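Long-range contacts in PA1221 (Pseudomonas aeruginosa, PDB 4DG8), which is of unknown function but belongs to the AMP-binding (ANL) family, carries a phosphopantetheine attachment site in its sequence and holds adenosine monophosphate in this model: residues L23-V29 with T185-R191; G341-L347 with G361-G367; L431-E435 with D446-L450. All blocks are in the same frame, centred on the assembly; numbering follows the deposited sequence.

Interaction 1. Residues L23-V29 with T185-R191; sequences LYAHPTV and THAGITR
Thr190 OG1 of helix 186-193 donates to Pro27 O of the 23-29 loop at 2.7 Å, in the plane of that carbonyl; a chi1 of 60° sets the hydroxyl between its own backbone N and carbonyl carbon, facing the loop. Val29 N gives its proton to His186 ND1 at 2.9 Å, close to the imidazole plane (6° out of it); since the partner is an N-H, ND1 is the acceptor. Each segment thus supplies one donor and one acceptor.

The loop is the lead-in to helix 29-39: Thr28 is its N-cap, with OG1 on Ala31 N, so the bond to His186 engages the first N-H of that helix. In this AMP-binding fold the contact brings the N-terminal part of the chain onto a helix that directly follows strand 180-185 of a mixed sheet.

The His26 ring lies across Arg191, whose CB sits over one face in a CH-pi contact, 3.6 Å from the ring centroid. A water at the ring edge lies 2.6 Å from His26 ND1 and donates weakly to Thr190 O, while NE2 is bonded to Leu20 O.

Apolar packing fills in at both ends. Leu23 CG rests 3.8 Å from Ala187 CB, and its CD2 meets Thr185 CG2. Val29 CG2 reaches Ile189 CB at 3.8 Å, where Trp223 of helix 217-226 also touches both residues.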
ATOM      1  N   LEU A  23      14.395   8.435 -13.144  1.00 27.73           N
ATOM      2  CA  LEU A  23      14.724   7.493 -12.071  1.00 25.85           C
ATOM      3  C   LEU A  23      16.154   7.665 -11.555  1.00 30.94           C
ATOM      4  O   LEU A  23      16.396   7.595 -10.349  1.00 32.15           O
ATOM      5  CB  LEU A  23      14.505   6.046 -12.509  1.00 27.04           C
ATOM      6  CG  LEU A  23      13.093   5.501 -12.278  1.00 31.33           C
ATOM      7  CD1 LEU A  23      12.134   6.026 -13.348  1.00 34.13           C
ATOM      8  CD2 LEU A  23      13.100   3.984 -12.273  1.00 33.15           C
ATOM      9  N   TYR A  24      17.097   7.894 -12.464  1.00 28.68           N
ATOM     10  CA  TYR A  24      18.509   8.001 -12.090  1.00 32.49           C
ATOM     11  C   TYR A  24      18.847   9.290 -11.344  1.00 36.51           C
ATOM     12  O   TYR A  24      19.991   9.491 -10.929  1.00 38.45           O
ATOM     13  CB  TYR A  24      19.408   7.811 -13.316  1.00 34.50           C
ATOM     14  CG  TYR A  24      19.112   6.500 -13.981  1.00 36.93           C
ATOM     15  CD1 TYR A  24      19.454   5.305 -13.359  1.00 40.76           C
ATOM     16  CD2 TYR A  24      18.443   6.446 -15.197  1.00 35.00           C
ATOM     17  CE1 TYR A  24      19.170   4.092 -13.938  1.00 37.74           C
ATOM     18  CE2 TYR A  24      18.139   5.228 -15.789  1.00 37.53           C
ATOM     19  CZ  TYR A  24      18.510   4.055 -15.148  1.00 40.39           C
ATOM     20  OH  TYR A  24      18.229   2.835 -15.707  1.00 42.83           O
ATOM     21  N   ALA A  25      17.859  10.170 -11.196  1.00 34.90           N
ATOM     22  CA  ALA A  25      18.048  11.400 -10.431  1.00 40.70           C
ATOM     23  C   ALA A  25      17.805  11.132  -8.953  1.00 38.04           C
ATOM     24  O   ALA A  25      17.889  12.031  -8.123  1.00 36.40           O
ATOM     25  CB  ALA A  25      17.119  12.489 -10.927  1.00 36.84           C
ATOM     26  N   HIS A  26      17.500   9.882  -8.630  1.00 30.30           N
ATOM     27  CA  HIS A  26      17.182   9.519  -7.259  1.00 27.24           C
ATOM     28  C   HIS A  26      18.166   8.470  -6.766  1.00 25.01           C
ATOM     29  O   HIS A  26      18.639   7.652  -7.544  1.00 26.54           O
ATOM     30  CB  HIS A  26      15.716   9.055  -7.174  1.00 21.06           C
ATOM     31  CG  HIS A  26      14.748  10.120  -7.588  1.00 24.53           C
ATOM     32  ND1 HIS A  26      14.224  11.035  -6.697  1.00 25.52           N
ATOM     33  CD2 HIS A  26      14.271  10.466  -8.807  1.00 20.99           C
ATOM     34  CE1 HIS A  26      13.428  11.870  -7.344  1.00 28.08           C
ATOM     35  NE2 HIS A  26      13.433  11.543  -8.624  1.00 28.15           N
ATOM     36  N   PRO A  27      18.516   8.521  -5.477  1.00 24.51           N
ATOM     37  CA  PRO A  27      19.514   7.569  -4.977  1.00 28.35           C
ATOM     38  C   PRO A  27      18.857   6.213  -4.724  1.00 27.34           C
ATOM     39  O   PRO A  27      17.624   6.142  -4.614  1.00 26.67           O
ATOM     40  CB  PRO A  27      19.975   8.216  -3.665  1.00 22.90           C
ATOM     41  CG  PRO A  27      18.668   8.868  -3.135  1.00 24.73           C
ATOM     42  CD  PRO A  27      17.939   9.350  -4.396  1.00 23.55           C
ATOM     43  N   THR A  28      19.648   5.145  -4.657  1.00 23.54           N
ATOM     44  CA  THR A  28      19.087   3.863  -4.234  1.00 27.72           C
ATOM     45  C   THR A  28      18.658   3.977  -2.760  1.00 22.54           C
ATOM     46  O   THR A  28      19.092   4.888  -2.047  1.00 21.46           O
ATOM     47  CB  THR A  28      20.094   2.710  -4.390  1.00 31.55           C
ATOM     48  OG1 THR A  28      21.111   2.841  -3.389  1.00 22.42           O
ATOM     49  CG2 THR A  28      20.735   2.698  -5.806  1.00 23.56           C
ATOM     50  N   VAL A  29      17.780   3.085  -2.308  1.00 19.66           N
ATOM     51  CA  VAL A  29      17.388   3.094  -0.899  1.00 24.90           C
ATOM     52  C   VAL A  29      18.605   2.855   0.004  1.00 24.23           C
ATOM     53  O   VAL A  29      18.707   3.417   1.081  1.00 27.93           O
ATOM     54  CB  VAL A  29      16.332   2.019  -0.591  1.00 21.29           C
ATOM     55  CG1 VAL A  29      16.067   1.955   0.892  1.00 15.70           C
ATOM     56  CG2 VAL A  29      15.043   2.299  -1.354  1.00 22.56           C
ATOM     57  N   THR A 185      10.521   0.205  -7.675  1.00 18.94           N
ATOM     58  CA  THR A 185      11.926   0.424  -7.934  1.00 21.39           C
ATOM     59  C   THR A 185      12.502   1.157  -6.707  1.00 23.29           C
ATOM     60  O   THR A 185      11.747   1.740  -5.939  1.00 17.08           O
ATOM     61  CB  THR A 185      11.966   1.278  -9.204  1.00 22.16           C
ATOM     62  OG1 THR A 185      12.888   0.750 -10.159  1.00 46.48           O
ATOM     63  CG2 THR A 185      12.203   2.719  -8.893  1.00 13.85           C
ATOM     64  N   HIS A 186      13.803   1.041  -6.458  1.00 24.01           N
ATOM     65  CA  HIS A 186      14.477   1.886  -5.463  1.00 17.84           C
ATOM     66  C   HIS A 186      14.144   3.396  -5.624  1.00 26.45           C
ATOM     67  O   HIS A 186      13.838   4.098  -4.640  1.00 20.00           O
ATOM     68  CB  HIS A 186      16.002   1.674  -5.513  1.00 25.16           C
ATOM     69  CG  HIS A 186      16.483   0.460  -4.767  1.00 26.30           C
ATOM     70  ND1 HIS A 186      17.253   0.550  -3.623  1.00 21.47           N
ATOM     71  CD2 HIS A 186      16.338  -0.867  -5.022  1.00 22.21           C
ATOM     72  CE1 HIS A 186      17.540  -0.671  -3.190  1.00 20.90           C
ATOM     73  NE2 HIS A 186      16.984  -1.548  -4.013  1.00 19.20           N
ATOM     74  N   ALA A 187      14.207   3.885  -6.863  1.00 22.96           N
ATOM     75  CA  ALA A 187      13.847   5.270  -7.170  1.00 27.57           C
ATOM     76  C   ALA A 187      12.430   5.649  -6.763  1.00 26.41           C
ATOM     77  O   ALA A 187      12.202   6.771  -6.330  1.00 24.59           O
ATOM     78  CB  ALA A 187      14.051   5.572  -8.653  1.00 20.42           C
ATOM     79  N   GLY A 188      11.473   4.742  -6.928  1.00 22.28           N
ATOM     80  CA  GLY A 188      10.094   5.048  -6.578  1.00 20.76           C
ATOM     81  C   GLY A 188      10.005   5.353  -5.091  1.00 20.62           C
ATOM     82  O   GLY A 188       9.291   6.279  -4.643  1.00 17.82           O
ATOM     83  N   ILE A 189      10.775   4.589  -4.319  1.00 21.03           N
ATOM     84  CA  ILE A 189      10.834   4.781  -2.871  1.00 20.30           C
ATOM     85  C   ILE A 189      11.552   6.056  -2.440  1.00 26.51           C
ATOM     86  O   ILE A 189      11.026   6.804  -1.592  1.00 21.05           O
ATOM     87  CB  ILE A 189      11.523   3.589  -2.167  1.00 22.13           C
ATOM     88  CG1 ILE A 189      10.745   2.299  -2.436  1.00 15.75           C
ATOM     89  CG2 ILE A 189      11.595   3.856  -0.675  1.00 16.42           C
ATOM     90  CD1 ILE A 189      11.390   1.059  -1.833  1.00 16.70           C
ATOM     91  N   THR A 190      12.753   6.299  -2.985  1.00 17.48           N
ATOM     92  CA  THR A 190      13.513   7.479  -2.560  1.00 19.75           C
ATOM     93  C   THR A 190      12.853   8.766  -3.081  1.00 20.27           C
ATOM     94  O   THR A 190      12.880   9.788  -2.400  1.00 21.87           O
ATOM     95  CB  THR A 190      15.029   7.431  -2.937  1.00 20.60           C
ATOM     96  OG1 THR A 190      15.171   7.341  -4.355  1.00 23.08           O
ATOM     97  CG2 THR A 190      15.729   6.223  -2.275  1.00 18.26           C
ATOM     98  N   ARG A 191      12.224   8.710  -4.257  1.00 19.33           N
ATOM     99  CA  ARG A 191      11.482   9.870  -4.761  1.00 21.47           C
ATOM    100  C   ARG A 191      10.273  10.116  -3.863  1.00 22.98           C
ATOM    101  O   ARG A 191       9.954  11.268  -3.559  1.00 28.51           O
ATOM    102  CB  ARG A 191      11.081   9.740  -6.243  1.00 22.32           C
ATOM    103  CG  ARG A 191       9.762   8.955  -6.531  1.00 21.62           C
ATOM    104  CD  ARG A 191       8.553   9.873  -6.290  1.00 15.12           C
ATOM    105  NE  ARG A 191       7.333   9.507  -7.014  1.00 20.68           N
ATOM    106  CZ  ARG A 191       6.510   8.518  -6.659  1.00 24.68           C
ATOM    107  NH1 ARG A 191       6.789   7.742  -5.611  1.00 18.91           N
ATOM    108  NH2 ARG A 191       5.416   8.281  -7.367  1.00 23.03           N
TER
HETATM  109  O   HOH W   1      14.712  11.146  -4.171  1.00 21.84           O

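Interaction 2. Residues G341-L347 with G361-G367; sequences GTAVLLL and GEIVAFG
Phe366 O has two polar neighbours: Ala343 N donates to it at 3.0 Å, from 43° above the carbonyl plane, and a water 2.9 Å from Phe366 O can donate to it as well. That water also lies beside Thr342 OG1, which is bonded to Arg191 NE. The bond from Ala343 belongs to an antiparallel beta ladder between strands 342-347 and 361-367, part of a five-stranded antiparallel sheet in the AMP-binding fold. Ala343 with Phe366, Leu345 with Val364 and Leu347 with Glu362 form the hydrogen-bonded pairs, two bonds each. Phe366 N returns to Ala343 O at 2.8 Å. The non-hydrogen-bonded pairs Val344 with Ala365 and Leu346 with Ile363 alternate with these, and Val344 CA faces Val364 O at 3.1 Å.

Ala343, Leu345, Leu347, Glu362, Val364 and Phe366 share one face of the sheet. Here Leu345 CG packs 3.7 Å from Phe366 CE2, the two side chains crossing at a slant, and Leu347 CD1 meets Val364 CG2 at 3.6 Å. Strand 385-390 covers this face, with Tyr390 against Ala343, Leu345 and Phe366. Glu362 turns its carboxylate to Gly401 N of strand 393-406. Val344, Leu346, Ile363 and Ala365 occupy the other face. With CG anti to the backbone N (chi1 -159°), Leu346 leans over the neighbouring strand. Its CD1 stands 4.0 Å from Ile363 CG1 and 3.7 Å from Gly361 O.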
ATOM      1  N   GLY A 341       9.116  14.339  -8.077  1.00 28.86           N
ATOM      2  CA  GLY A 341       9.561  13.142  -8.782  1.00 26.27           C
ATOM      3  C   GLY A 341       8.460  12.573  -9.663  1.00 27.09           C
ATOM      4  O   GLY A 341       8.675  11.677 -10.483  1.00 22.24           O
ATOM      5  N   THR A 342       7.266  13.124  -9.508  1.00 26.07           N
ATOM      6  CA  THR A 342       6.134  12.697 -10.310  1.00 25.98           C
ATOM      7  C   THR A 342       5.573  13.861 -11.120  1.00 31.78           C
ATOM      8  O   THR A 342       5.741  15.025 -10.749  1.00 30.52           O
ATOM      9  CB  THR A 342       5.060  12.099  -9.402  1.00 18.16           C
ATOM     10  OG1 THR A 342       5.556  10.860  -8.879  1.00 25.62           O
ATOM     11  CG2 THR A 342       3.753  11.857 -10.159  1.00 21.88           C
ATOM     12  N   ALA A 343       4.941  13.546 -12.244  1.00 30.27           N
ATOM     13  CA  ALA A 343       4.137  14.533 -12.956  1.00 29.05           C
ATOM     14  C   ALA A 343       2.796  13.910 -13.336  1.00 29.98           C
ATOM     15  O   ALA A 343       2.689  12.695 -13.441  1.00 34.86           O
ATOM     16  CB  ALA A 343       4.872  15.022 -14.206  1.00 37.19           C
ATOM     17  N   VAL A 344       1.765  14.725 -13.517  1.00 26.51           N
ATOM     18  CA  VAL A 344       0.494  14.196 -14.001  1.00 32.57           C
ATOM     19  C   VAL A 344      -0.084  15.029 -15.137  1.00 29.82           C
ATOM     20  O   VAL A 344       0.176  16.219 -15.242  1.00 30.76           O
ATOM     21  CB  VAL A 344      -0.582  14.090 -12.884  1.00 35.29           C
ATOM     22  CG1 VAL A 344      -0.140  13.135 -11.795  1.00 22.77           C
ATOM     23  CG2 VAL A 344      -0.897  15.465 -12.292  1.00 36.36           C
ATOM     24  N   LEU A 345      -0.851  14.378 -16.006  1.00 34.80           N
ATOM     25  CA  LEU A 345      -1.722  15.092 -16.924  1.00 34.20           C
ATOM     26  C   LEU A 345      -3.116  14.537 -16.721  1.00 38.93           C
ATOM     27  O   LEU A 345      -3.289  13.445 -16.186  1.00 30.46           O
ATOM     28  CB  LEU A 345      -1.316  14.870 -18.375  1.00 37.88           C
ATOM     29  CG  LEU A 345      -0.005  15.488 -18.857  1.00 42.91           C
ATOM     30  CD1 LEU A 345       0.174  15.212 -20.352  1.00 36.52           C
ATOM     31  CD2 LEU A 345       0.005  16.987 -18.564  1.00 41.73           C
ATOM     32  N   LEU A 346      -4.098  15.301 -17.162  1.00 32.72           N
ATOM     33  CA  LEU A 346      -5.477  14.868 -17.190  1.00 32.68           C
ATOM     34  C   LEU A 346      -5.865  14.755 -18.669  1.00 39.75           C
ATOM     35  O   LEU A 346      -5.808  15.745 -19.392  1.00 47.91           O
ATOM     36  CB  LEU A 346      -6.328  15.933 -16.491  1.00 31.22           C
ATOM     37  CG  LEU A 346      -7.700  15.535 -15.955  1.00 39.74           C
ATOM     38  CD1 LEU A 346      -7.559  14.473 -14.856  1.00 30.66           C
ATOM     39  CD2 LEU A 346      -8.424  16.774 -15.451  1.00 41.36           C
ATOM     40  N   LEU A 347      -6.237  13.555 -19.119  1.00 45.44           N
ATOM     41  CA  LEU A 347      -6.498  13.303 -20.546  1.00 46.60           C
ATOM     42  C   LEU A 347      -7.962  13.042 -20.907  1.00 37.59           C
ATOM     43  O   LEU A 347      -8.642  12.273 -20.232  1.00 37.42           O
ATOM     44  CB  LEU A 347      -5.653  12.134 -21.048  1.00 43.44           C
ATOM     45  CG  LEU A 347      -4.145  12.339 -21.041  1.00 54.31           C
ATOM     46  CD1 LEU A 347      -3.476  11.206 -21.804  1.00 53.19           C
ATOM     47  CD2 LEU A 347      -3.773  13.684 -21.650  1.00 61.82           C
ATOM     48  N   GLY A 361     -11.534  14.210 -16.750  1.00 38.55           N
ATOM     49  CA  GLY A 361     -10.640  13.416 -17.566  1.00 36.56           C
ATOM     50  C   GLY A 361     -10.030  12.289 -16.755  1.00 39.05           C
ATOM     51  O   GLY A 361     -10.366  12.101 -15.580  1.00 32.86           O
ATOM     52  N   GLU A 362      -9.139  11.530 -17.387  1.00 36.20           N
ATOM     53  CA  GLU A 362      -8.432  10.468 -16.696  1.00 31.05           C
ATOM     54  C   GLU A 362      -7.039  10.936 -16.263  1.00 29.42           C
ATOM     55  O   GLU A 362      -6.323  11.602 -17.028  1.00 30.70           O
ATOM     56  CB  GLU A 362      -8.333   9.227 -17.580  1.00 34.56           C
ATOM     57  CG  GLU A 362      -7.463   8.135 -16.987  1.00 40.62           C
ATOM     58  CD  GLU A 362      -7.243   6.976 -17.940  1.00 45.36           C
ATOM     59  OE1 GLU A 362      -7.563   7.110 -19.144  1.00 46.75           O
ATOM     60  OE2 GLU A 362      -6.756   5.926 -17.474  1.00 44.42           O
ATOM     61  N   ILE A 363      -6.678  10.600 -15.028  1.00 28.40           N
ATOM     62  CA  ILE A 363      -5.361  10.909 -14.488  1.00 32.35           C
ATOM     63  C   ILE A 363      -4.304  10.008 -15.120  1.00 32.71           C
ATOM     64  O   ILE A 363      -4.466   8.788 -15.183  1.00 33.80           O
ATOM     65  CB  ILE A 363      -5.317  10.738 -12.961  1.00 25.45           C
ATOM     66  CG1 ILE A 363      -6.267  11.713 -12.267  1.00 26.18           C
ATOM     67  CG2 ILE A 363      -3.907  10.968 -12.429  1.00 19.78           C
ATOM     68  CD1 ILE A 363      -6.346  11.459 -10.744  1.00 28.74           C
ATOM     69  N   VAL A 364      -3.233  10.626 -15.604  1.00 29.10           N
ATOM     70  CA  VAL A 364      -2.098   9.915 -16.174  1.00 27.71           C
ATOM     71  C   VAL A 364      -0.832  10.360 -15.454  1.00 31.27           C
ATOM     72  O   VAL A 364      -0.594  11.553 -15.296  1.00 28.67           O
ATOM     73  CB  VAL A 364      -1.942  10.241 -17.673  1.00 29.51           C
ATOM     74  CG1 VAL A 364      -0.710   9.557 -18.234  1.00 33.17           C
ATOM     75  CG2 VAL A 364      -3.211   9.845 -18.437  1.00 33.47           C
ATOM     76  N   ALA A 365      -0.026   9.399 -15.022  1.00 33.21           N
ATOM     77  CA  ALA A 365       1.130   9.691 -14.190  1.00 26.54           C
ATOM     78  C   ALA A 365       2.419   9.410 -14.938  1.00 28.73           C
ATOM     79  O   ALA A 365       2.515   8.444 -15.690  1.00 31.45           O
ATOM     80  CB  ALA A 365       1.084   8.865 -12.905  1.00 24.14           C
ATOM     81  N   PHE A 366       3.406  10.260 -14.710  1.00 28.02           N
ATOM     82  CA  PHE A 366       4.729  10.127 -15.298  1.00 27.48           C
ATOM     83  C   PHE A 366       5.747  10.196 -14.182  1.00 22.63           C
ATOM     84  O   PHE A 366       5.469  10.725 -13.093  1.00 31.93           O
ATOM     85  CB  PHE A 366       5.041  11.322 -16.217  1.00 26.43           C
ATOM     86  CG  PHE A 366       4.078  11.516 -17.344  1.00 28.95           C
ATOM     87  CD1 PHE A 366       4.376  11.042 -18.611  1.00 32.68           C
ATOM     88  CD2 PHE A 366       2.902  12.236 -17.158  1.00 29.43           C
ATOM     89  CE1 PHE A 366       3.498  11.242 -19.677  1.00 25.03           C
ATOM     90  CE2 PHE A 366       2.021  12.447 -18.210  1.00 30.31           C
ATOM     91  CZ  PHE A 366       2.314  11.948 -19.477  1.00 23.96           C
ATOM     92  N   GLY A 367       6.964   9.770 -14.490  1.00 30.13           N
ATOM     93  CA  GLY A 367       8.065  10.034 -13.589  1.00 26.89           C
ATOM     94  C   GLY A 367       8.661   8.885 -12.814  1.00 26.85           C
ATOM     95  O   GLY A 367       8.514   7.696 -13.156  1.00 23.57           O
TER
HETATM   96  O   HOH W   2       6.221   9.221 -10.747  1.00 30.36           O

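Interaction 3. Residues L431-E435 with D446-L450; sequences LPALE and DCALL
Glu435 OE1 accepts the backbone N-H of Leu449 at 2.7 Å with an N-H...O angle of 164°. The donor approaches on the anti side of the carboxylate and 19° out of its plane. An extended Glu435 chain, with CG anti to the backbone N (chi1 -161°), spans from helix 431-439 to the strand and passes its CG 3.3 Å from Cys447 O.

Beside this bond Leu449 is directed toward the helix as the main apolar contact. Its CD1 lies 3.5 Å from Glu435 N and 3.8 Å from Leu434 CG, the Leu434 and Leu449 side chains meeting at about a right angle. Leu431 CD1 lies 3.6 Å from Leu449 CB.

Further out, strand 457-466 pairs with strand 444-454: Leu460 touches Leu431 and Leu434, and Cys462 touches Cys447 and Leu449. Helix 431-439 packs on one face of the sheet, and helix 504-510 meets Ala448 and Leu450 on the other. Arg439, one turn along the helix, forms a salt bridge with Asp446 and a long, weak ion pair with Glu435 OE2.

Glu435 thus takes up a main-chain N-H on the strand edge away from strand 457-466, where no strand of this sheet supplies a carbonyl, and the nearby arginine would probably favour its ionised form.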
ATOM      1  N   LEU A 431     -14.375  -6.469  -8.608  1.00 40.13           N
ATOM      2  CA  LEU A 431     -15.528  -7.057  -7.952  1.00 36.43           C
ATOM      3  C   LEU A 431     -16.335  -7.895  -8.944  1.00 40.84           C
ATOM      4  O   LEU A 431     -16.734  -9.022  -8.629  1.00 34.60           O
ATOM      5  CB  LEU A 431     -16.372  -5.965  -7.286  1.00 36.74           C
ATOM      6  CG  LEU A 431     -17.565  -6.418  -6.445  1.00 49.14           C
ATOM      7  CD1 LEU A 431     -17.096  -7.292  -5.301  1.00 47.65           C
ATOM      8  CD2 LEU A 431     -18.310  -5.209  -5.919  1.00 49.12           C
ATOM      9  N   PRO A 432     -16.570  -7.347 -10.152  1.00 40.32           N
ATOM     10  CA  PRO A 432     -17.347  -8.098 -11.140  1.00 44.07           C
ATOM     11  C   PRO A 432     -16.652  -9.394 -11.554  1.00 44.95           C
ATOM     12  O   PRO A 432     -17.345 -10.365 -11.871  1.00 44.76           O
ATOM     13  CB  PRO A 432     -17.440  -7.128 -12.324  1.00 37.85           C
ATOM     14  CG  PRO A 432     -17.239  -5.788 -11.726  1.00 38.05           C
ATOM     15  CD  PRO A 432     -16.228  -6.002 -10.646  1.00 34.95           C
ATOM     16  N   ALA A 433     -15.320  -9.421 -11.532  1.00 40.44           N
ATOM     17  CA  ALA A 433     -14.589 -10.650 -11.862  1.00 45.47           C
ATOM     18  C   ALA A 433     -14.821 -11.732 -10.810  1.00 44.30           C
ATOM     19  O   ALA A 433     -15.126 -12.877 -11.149  1.00 37.80           O
ATOM     20  CB  ALA A 433     -13.091 -10.379 -12.037  1.00 46.89           C
ATOM     21  N   LEU A 434     -14.697 -11.354  -9.539  1.00 36.34           N
ATOM     22  CA  LEU A 434     -14.906 -12.279  -8.425  1.00 41.75           C
ATOM     23  C   LEU A 434     -16.357 -12.778  -8.396  1.00 42.18           C
ATOM     24  O   LEU A 434     -16.647 -13.960  -8.131  1.00 42.60           O
ATOM     25  CB  LEU A 434     -14.518 -11.600  -7.098  1.00 35.99           C
ATOM     26  CG  LEU A 434     -14.630 -12.455  -5.832  1.00 42.67           C
ATOM     27  CD1 LEU A 434     -13.792 -13.721  -5.990  1.00 33.56           C
ATOM     28  CD2 LEU A 434     -14.237 -11.669  -4.562  1.00 35.39           C
ATOM     29  N   GLU A 435     -17.262 -11.862  -8.700  1.00 34.00           N
ATOM     30  CA  GLU A 435     -18.685 -12.157  -8.801  1.00 40.76           C
ATOM     31  C   GLU A 435     -18.931 -13.204  -9.895  1.00 52.45           C
ATOM     32  O   GLU A 435     -19.614 -14.222  -9.683  1.00 50.38           O
ATOM     33  CB  GLU A 435     -19.414 -10.863  -9.144  1.00 40.61           C
ATOM     34  CG  GLU A 435     -20.893 -10.844  -8.864  1.00 55.75           C
ATOM     35  CD  GLU A 435     -21.453  -9.440  -8.969  1.00 68.68           C
ATOM     36  OE1 GLU A 435     -22.157  -9.012  -8.033  1.00 72.47           O
ATOM     37  OE2 GLU A 435     -21.171  -8.758  -9.980  1.00 71.55           O
ATOM     38  N   ASP A 446     -27.271 -17.108 -10.619  1.00 64.83           N
ATOM     39  CA  ASP A 446     -26.783 -15.730 -10.549  1.00 62.86           C
ATOM     40  C   ASP A 446     -26.211 -15.444  -9.164  1.00 56.65           C
ATOM     41  O   ASP A 446     -26.519 -16.148  -8.198  1.00 60.85           O
ATOM     42  CB  ASP A 446     -27.910 -14.740 -10.872  1.00 68.34           C
ATOM     43  CG  ASP A 446     -27.391 -13.375 -11.292  1.00 70.35           C
ATOM     44  OD1 ASP A 446     -26.234 -13.293 -11.747  1.00 74.87           O
ATOM     45  OD2 ASP A 446     -28.142 -12.381 -11.179  1.00 72.52           O
ATOM     46  N   CYS A 447     -25.373 -14.415  -9.078  1.00 58.79           N
ATOM     47  CA  CYS A 447     -24.755 -14.006  -7.819  1.00 55.64           C
ATOM     48  C   CYS A 447     -24.475 -12.503  -7.783  1.00 54.22           C
ATOM     49  O   CYS A 447     -24.061 -11.915  -8.785  1.00 54.17           O
ATOM     50  CB  CYS A 447     -23.447 -14.775  -7.606  1.00 60.27           C
ATOM     51  SG  CYS A 447     -22.329 -14.055  -6.358  1.00 60.56           S
ATOM     52  N   ALA A 448     -24.676 -11.887  -6.619  1.00 47.05           N
ATOM     53  CA  ALA A 448     -24.326 -10.486  -6.420  1.00 51.60           C
ATOM     54  C   ALA A 448     -23.436 -10.271  -5.188  1.00 51.68           C
ATOM     55  O   ALA A 448     -23.738 -10.746  -4.084  1.00 52.73           O
ATOM     56  CB  ALA A 448     -25.582  -9.620  -6.332  1.00 53.38           C
ATOM     57  N   LEU A 449     -22.338  -9.553  -5.397  1.00 45.10           N
ATOM     58  CA  LEU A 449     -21.441  -9.181  -4.322  1.00 47.22           C
ATOM     59  C   LEU A 449     -21.731  -7.746  -3.895  1.00 51.67           C
ATOM     60  O   LEU A 449     -21.780  -6.840  -4.727  1.00 57.16           O
ATOM     61  CB  LEU A 449     -19.979  -9.325  -4.759  1.00 42.33           C
ATOM     62  CG  LEU A 449     -19.513 -10.758  -5.049  1.00 42.49           C
ATOM     63  CD1 LEU A 449     -18.047 -10.781  -5.446  1.00 46.19           C
ATOM     64  CD2 LEU A 449     -19.754 -11.645  -3.841  1.00 39.85           C
ATOM     65  N   LEU A 450     -21.925  -7.560  -2.595  1.00 45.51           N
ATOM     66  CA  LEU A 450     -22.253  -6.267  -2.012  1.00 54.35           C
ATOM     67  C   LEU A 450     -21.186  -5.890  -0.990  1.00 59.39           C
ATOM     68  O   LEU A 450     -20.437  -6.748  -0.519  1.00 58.56           O
ATOM     69  CB  LEU A 450     -23.614  -6.325  -1.310  1.00 58.98           C
ATOM     70  CG  LEU A 450     -24.856  -6.745  -2.095  1.00 66.65           C
ATOM     71  CD1 LEU A 450     -26.058  -6.790  -1.159  1.00 69.63           C
ATOM     72  CD2 LEU A 450     -25.120  -5.806  -3.269  1.00 68.25           C
TER

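In the fold
Interactions 1 and 2 adjoin, their centres 19 Å apart. Arg191 NE of the helix in interaction 1 lies 2.9 Å from Thr342 OG1 at the start of the strand in interaction 2, a probable hydrogen bond, and Leu23 CD1 packs 4.0 Å from Gly367 O. Arg191 also bonds to Asn314 O and Thr315 O. Interaction 3 stands apart: its nearest atoms are about 17 Å from those of interaction 2 and about 25 Å from those of interaction 1. The bound adenosine monophosphate is about 8 Å from the side chain of Ile363 (interaction 2), about 11 Å from that of Arg191 (interaction 1) and about 13 Å from that of Leu431 (interaction 3).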